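Local coordinates for cycloserine biosynthesis protein DcsG (Streptomyces lavendulae, PDB 6JIL) that catalyses the ATP-dependent, magnesium-requiring ring closure of O-ureido-D-serine to the antibiotic D-cycloserine, as a monomeric ligase of the ATP-grasp family, at residues Q175-V178 and E179-R183; L79-M83 and P84-W88. All coordinates share one frame; numbering follows the deposited sequence.

Interaction 1. Residues Q175-V178 and E179-R183; sequences QPYV and ESVDR. With ADP (adenosine-5'-diphosphate), chain G.
With chi1 at -172°, Tyr-177 swings its ring back beside its own carbonyl carbon, and this torsion sets the ring with one face toward the adenine of ADP and its hydroxyl within reach of Asp-182. The hydroxyl Tyr-177 OH donates to Asp-182 OD2 at 2.6 Å, reaching the carboxylate from above its plane; ring and carboxylate are turned 46° against each other, and Asp-182 meets the phenol near the ring plane. One ring face lies against the base, Tyr-177 CE1 being 3.3 Å from ADP C2, an approach displaced toward the rim. Val-181, in the helix, brings a methyl against the same adenine carbon, its CG2 standing 3.8 Å from ADP C2 and equally close to Val-178 CG1. A type I turn from Val-178 to Val-181 brings the two valines together, closed by Val-181 N donating to Val-178 O over 3.1 Å.

Ahead of the turn, the end of strand 172-176 and the loop just after it read the adenine. ADP N6 gives one hydrogen bond to Pro-176 O, 3.0 Å away, and another to Gln-175 OE1, while Val-178 N donates to ADP N1 at 2.9 Å and 166°. Backbone hydrogen bonds from an interdomain linker to adenine N6 and N1 recur in ATP-grasp enzymes. Lys-137 also bonds to Gln-175 OE1 and so helps to position the amide, and Arg-149 forms a salt bridge with Asp-182 and a cation-pi contact with Tyr-177. Paired N6 donation and N1 acceptance would be expected to select adenine over guanine, whose 6-oxo group and N1-H reverse both polarities.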
loop_
_atom_site.group_PDB
_atom_site.type_symbol
_atom_site.label_atom_id
_atom_site.label_comp_id
_atom_site.label_asym_id
_atom_site.label_seq_id
_atom_site.Cartn_x
_atom_site.Cartn_y
_atom_site.Cartn_z
ATOM N N GLN A 175 7.964 13.114 -5.802
ATOM C CA GLN A 175 8.721 12.180 -6.632
ATOM C C GLN A 175 8.705 12.621 -8.082
ATOM O O GLN A 175 7.751 13.242 -8.545
ATOM C CB GLN A 175 8.128 10.762 -6.598
ATOM C CG GLN A 175 7.875 10.161 -5.241
ATOM C CD GLN A 175 7.208 8.797 -5.337
ATOM O OE1 GLN A 175 6.217 8.628 -6.045
ATOM N NE2 GLN A 175 7.747 7.822 -4.618
ATOM N N PRO A 176 9.776 12.317 -8.819
ATOM C CA PRO A 176 9.760 12.715 -10.223
ATOM C C PRO A 176 8.762 11.779 -10.893
ATOM O O PRO A 176 8.584 10.648 -10.444
ATOM C CB PRO A 176 11.187 12.439 -10.673
ATOM C CG PRO A 176 11.603 11.291 -9.797
ATOM C CD PRO A 176 11.071 11.722 -8.451
ATOM N N TYR A 177 8.097 12.244 -11.942
ATOM C CA TYR A 177 7.147 11.396 -12.643
ATOM C C TYR A 177 7.904 10.376 -13.492
ATOM O O TYR A 177 8.670 10.753 -14.381
ATOM C CB TYR A 177 6.241 12.224 -13.557
ATOM C CG TYR A 177 5.126 11.396 -14.138
ATOM C CD1 TYR A 177 3.985 11.110 -13.388
ATOM C CD2 TYR A 177 5.240 10.824 -15.403
ATOM C CE1 TYR A 177 2.989 10.270 -13.880
ATOM C CE2 TYR A 177 4.247 9.978 -15.905
ATOM C CZ TYR A 177 3.128 9.703 -15.136
ATOM O OH TYR A 177 2.158 8.846 -15.605
ATOM N N VAL A 178 7.691 9.091 -13.212
ATOM C CA VAL A 178 8.336 8.007 -13.952
ATOM C C VAL A 178 7.637 7.881 -15.304
ATOM O O VAL A 178 6.507 7.405 -15.393
ATOM C CB VAL A 178 8.238 6.675 -13.169
ATOM C CG1 VAL A 178 8.732 5.509 -14.025
ATOM C CG2 VAL A 178 9.058 6.777 -11.889
ATOM N N GLU A 179 8.330 8.319 -16.349
ATOM C CA GLU A 179 7.811 8.330 -17.713
ATOM C C GLU A 179 7.293 7.020 -18.294
ATOM O O GLU A 179 6.367 7.030 -19.110
ATOM C CB GLU A 179 8.870 8.915 -18.654
ATOM C CG GLU A 179 9.373 10.292 -18.221
ATOM C CD GLU A 179 10.277 10.944 -19.256
ATOM O OE1 GLU A 179 11.292 10.326 -19.647
ATOM O OE2 GLU A 179 9.973 12.082 -19.675
ATOM N N SER A 180 7.873 5.895 -17.896
ATOM C CA SER A 180 7.423 4.618 -18.438
ATOM C C SER A 180 6.006 4.269 -18.010
ATOM O O SER A 180 5.334 3.500 -18.681
ATOM C CB SER A 180 8.359 3.483 -18.016
ATOM O OG SER A 180 8.194 3.163 -16.646
ATOM N N VAL A 181 5.543 4.834 -16.905
ATOM C CA VAL A 181 4.202 4.518 -16.415
ATOM C C VAL A 181 3.077 4.910 -17.383
ATOM O O VAL A 181 2.008 4.296 -17.383
ATOM C CB VAL A 181 3.952 5.166 -15.029
ATOM C CG1 VAL A 181 2.568 4.811 -14.524
ATOM C CG2 VAL A 181 4.989 4.681 -14.043
ATOM N N ASP A 182 3.318 5.921 -18.208
ATOM C CA ASP A 182 2.317 6.368 -19.176
ATOM C C ASP A 182 1.964 5.280 -20.186
ATOM O O ASP A 182 0.806 5.131 -20.575
ATOM C CB ASP A 182 2.822 7.599 -19.928
ATOM C CG ASP A 182 2.495 8.882 -19.215
ATOM O OD1 ASP A 182 2.947 9.950 -19.674
ATOM O OD2 ASP A 182 1.775 8.823 -18.197
ATOM N N ARG A 183 2.970 4.521 -20.609
ATOM C CA ARG A 183 2.750 3.467 -21.584
ATOM C C ARG A 183 2.815 2.038 -21.051
ATOM O O ARG A 183 2.251 1.132 -21.654
ATOM C CB ARG A 183 3.730 3.634 -22.749
ATOM C CG ARG A 183 5.115 4.153 -22.361
ATOM C CD ARG A 183 5.957 4.437 -23.615
ATOM N NE ARG A 183 7.218 5.119 -23.316
ATOM C CZ ARG A 183 8.276 4.543 -22.752
ATOM N NH1 ARG A 183 8.239 3.262 -22.419
ATOM N NH2 ARG A 183 9.371 5.254 -22.511
HETATM P PB ADP G . -1.614 5.075 -3.711
HETATM O O1B ADP G . -1.945 4.014 -4.879
HETATM O O2B ADP G . -1.326 4.335 -2.407
HETATM O O3B ADP G . -2.839 5.996 -3.519
HETATM P PA ADP G . 0.522 5.517 -5.386
HETATM O O1A ADP G . 1.951 5.637 -5.105
HETATM O O2A ADP G . 0.229 4.005 -5.779
HETATM O O3A ADP G . -0.304 5.989 -4.059
HETATM O "O5'" ADP G . 0.160 6.525 -6.586
HETATM C "C5'" ADP G . -1.110 6.177 -7.139
HETATM C "C4'" ADP G . -0.981 6.126 -8.666
HETATM O "O4'" ADP G . -0.399 7.355 -9.155
HETATM C "C3'" ADP G . -0.064 4.989 -9.103
HETATM O "O3'" ADP G . -0.783 3.778 -9.305
HETATM C "C2'" ADP G . 0.574 5.533 -10.384
HETATM O "O2'" ADP G . -0.205 5.214 -11.541
HETATM C "C1'" ADP G . 0.652 7.055 -10.126
HETATM N N9 ADP G . 1.993 7.455 -9.613
HETATM C C8 ADP G . 2.315 7.823 -8.330
HETATM N N7 ADP G . 3.567 8.163 -8.250
HETATM C C5 ADP G . 4.142 8.039 -9.464
HETATM C C6 ADP G . 5.378 8.458 -10.026
HETATM N N6 ADP G . 6.393 8.950 -9.217
HETATM N N1 ADP G . 5.539 8.385 -11.361
HETATM C C2 ADP G . 4.571 7.938 -12.163
HETATM N N3 ADP G . 3.394 7.542 -11.684
HETATM C C4 ADP G . 3.136 7.573 -10.363
#

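Interaction 2. Residues L79-M83 and P84-W88; sequences LITPM and PLVRW
The backbone oxygen of Met-83, a selenomethionine here, accepts a short, straight hydrogen bond: Arg-87 N lies 2.9 Å from Met-83 O, the N-H...O angle being 169° and the oxygen approached almost head-on. One residue earlier, Val-86 N donates to Pro-82 O at 3.1 Å, tilted only slightly from the carbonyl plane. The arginine side chain, extended from CG to NE after a chi1 of -56° that sets CG beside the backbone N, returns its guanidinium to Met-83, laying one face over the backbone and CB, with Arg-87 NH2 3.4 Å from Met-83 CB. A long, weak ion pair joins the same guanidinium to Glu-71 on helix 63-76.

Together the two bonds open helix 83-89, with Pro-82 as its N-cap residue, immediately after the loop that leaves edge strand 78-79 of the parallel sheet. Pro-84 suits a first turn, where a residue without an N-H breaks no helical bond. On another side of the turn the contact is apolar: Leu-85 CD1 comes 3.5 Å from Thr-81 CB and about as near to Thr-81 CG2, the two side chains meeting at a slant. Val-86 points toward the loop, crossing Thr-81 at about a right angle and placing its CG2 3.6 Å from Thr-81 OG1. Beyond this patch, Thr-81 rests on Phe-53 of strand 50-55, whereas Leu-85 packs against Leu-244, at the end of helix 227-244, and the loop residues Leu-250 and Leu-272.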
loop_
_atom_site.group_PDB
_atom_site.type_symbol
_atom_site.label_atom_id
_atom_site.label_comp_id
_atom_site.label_asym_id
_atom_site.label_seq_id
_atom_site.Cartn_x
_atom_site.Cartn_y
_atom_site.Cartn_z
ATOM N N LEU A 79 -3.230 -9.168 16.754
ATOM C CA LEU A 79 -3.247 -8.621 15.400
ATOM C C LEU A 79 -2.248 -9.413 14.553
ATOM O O LEU A 79 -1.086 -9.551 14.935
ATOM C CB LEU A 79 -2.839 -7.147 15.402
ATOM C CG LEU A 79 -3.679 -6.175 16.225
ATOM C CD1 LEU A 79 -3.016 -4.818 16.186
ATOM C CD2 LEU A 79 -5.100 -6.096 15.667
ATOM N N ILE A 80 -2.696 -9.949 13.420
ATOM C CA ILE A 80 -1.793 -10.701 12.550
ATOM C C ILE A 80 -0.633 -9.782 12.164
ATOM O O ILE A 80 0.521 -10.207 12.122
ATOM C CB ILE A 80 -2.510 -11.213 11.278
ATOM C CG1 ILE A 80 -3.613 -12.203 11.671
ATOM C CG2 ILE A 80 -1.515 -11.891 10.360
ATOM C CD1 ILE A 80 -3.123 -13.356 12.535
ATOM N N THR A 81 -0.952 -8.525 11.876
ATOM C CA THR A 81 0.068 -7.531 11.558
ATOM C C THR A 81 0.160 -6.679 12.820
ATOM O O THR A 81 -0.682 -5.811 13.043
ATOM C CB THR A 81 -0.338 -6.630 10.366
ATOM O OG1 THR A 81 -1.607 -6.017 10.630
ATOM C CG2 THR A 81 -0.420 -7.446 9.084
ATOM N N PRO A 82 1.168 -6.940 13.676
ATOM C CA PRO A 82 1.361 -6.192 14.925
ATOM C C PRO A 82 1.547 -4.700 14.691
ATOM O O PRO A 82 1.964 -4.286 13.612
ATOM C CB PRO A 82 2.592 -6.856 15.541
ATOM C CG PRO A 82 3.343 -7.354 14.340
ATOM C CD PRO A 82 2.247 -7.927 13.491
HETATM N N MSE A 83 1.249 -3.904 15.716
HETATM C CA MSE A 83 1.335 -2.450 15.622
HETATM C C MSE A 83 2.571 -1.863 14.954
HETATM O O MSE A 83 2.446 -1.003 14.081
HETATM C CB MSE A 83 1.129 -1.829 17.004
HETATM C CG MSE A 83 -0.292 -1.999 17.502
HETATM SE SE MSE A 83 -1.583 -1.079 16.374
HETATM C CE MSE A 83 -1.775 -2.354 14.956
ATOM N N PRO A 84 3.779 -2.308 15.344
ATOM C CA PRO A 84 4.955 -1.730 14.684
ATOM C C PRO A 84 4.801 -1.782 13.161
ATOM O O PRO A 84 5.043 -0.790 12.474
ATOM C CB PRO A 84 6.102 -2.604 15.193
ATOM C CG PRO A 84 5.646 -2.959 16.567
ATOM C CD PRO A 84 4.182 -3.308 16.347
ATOM N N LEU A 85 4.382 -2.941 12.652
ATOM C CA LEU A 85 4.176 -3.140 11.215
ATOM C C LEU A 85 3.086 -2.203 10.701
ATOM O O LEU A 85 3.237 -1.576 9.660
ATOM C CB LEU A 85 3.750 -4.586 10.925
ATOM C CG LEU A 85 4.064 -5.231 9.565
ATOM C CD1 LEU A 85 3.030 -6.301 9.295
ATOM C CD2 LEU A 85 4.065 -4.213 8.445
ATOM N N VAL A 86 1.981 -2.116 11.430
ATOM C CA VAL A 86 0.877 -1.258 11.024
ATOM C C VAL A 86 1.274 0.210 10.866
ATOM O O VAL A 86 1.033 0.805 9.815
ATOM C CB VAL A 86 -0.304 -1.358 12.025
ATOM C CG1 VAL A 86 -1.397 -0.335 11.670
ATOM C CG2 VAL A 86 -0.876 -2.775 12.003
ATOM N N ARG A 87 1.880 0.796 11.895
ATOM C CA ARG A 87 2.278 2.202 11.826
ATOM C C ARG A 87 3.250 2.454 10.680
ATOM O O ARG A 87 3.173 3.474 9.992
ATOM C CB ARG A 87 2.951 2.655 13.130
ATOM C CG ARG A 87 2.134 2.451 14.390
ATOM C CD ARG A 87 2.801 3.110 15.596
ATOM N NE ARG A 87 2.489 2.394 16.833
ATOM C CZ ARG A 87 3.196 1.369 17.312
ATOM N NH1 ARG A 87 4.271 0.933 16.664
ATOM N NH2 ARG A 87 2.816 0.762 18.432
ATOM N N TRP A 88 4.170 1.515 10.495
ATOM C CA TRP A 88 5.198 1.612 9.466
ATOM C C TRP A 88 4.639 1.432 8.048
ATOM O O TRP A 88 5.032 2.149 7.122
ATOM C CB TRP A 88 6.278 0.557 9.732
ATOM C CG TRP A 88 7.529 0.720 8.916
ATOM C CD1 TRP A 88 8.500 1.661 9.088
ATOM C CD2 TRP A 88 7.931 -0.067 7.790
ATOM N NE1 TRP A 88 9.477 1.512 8.141
ATOM C CE2 TRP A 88 9.155 0.461 7.329
ATOM C CE3 TRP A 88 7.375 -1.164 7.125
ATOM C CZ2 TRP A 88 9.838 -0.071 6.230
ATOM C CZ3 TRP A 88 8.053 -1.694 6.026
ATOM C CH2 TRP A 88 9.274 -1.142 5.593
#

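Overall arrangement
Interactions 1 and 2 stand on opposite sides of the centre of the chain, their centres 31 Å apart and their nearest atoms about 13 Å apart, without touching. The diphosphate of ADP lies between them. Interaction 1 holds the adenine end of the nucleotide, with the Val-181 side chain about 10 Å from a magnesium ion. Residues 79-88 are not in direct contact with nucleotide or metal: the Leu-85 side chain is about 9 Å from that of the magnesium ligand Glu-271 and about 13 Å from a magnesium ion. Both stretches illustrate one principle, a strand passing through a short linker into a helix, used for nucleotide recognition in one and for packing in the other.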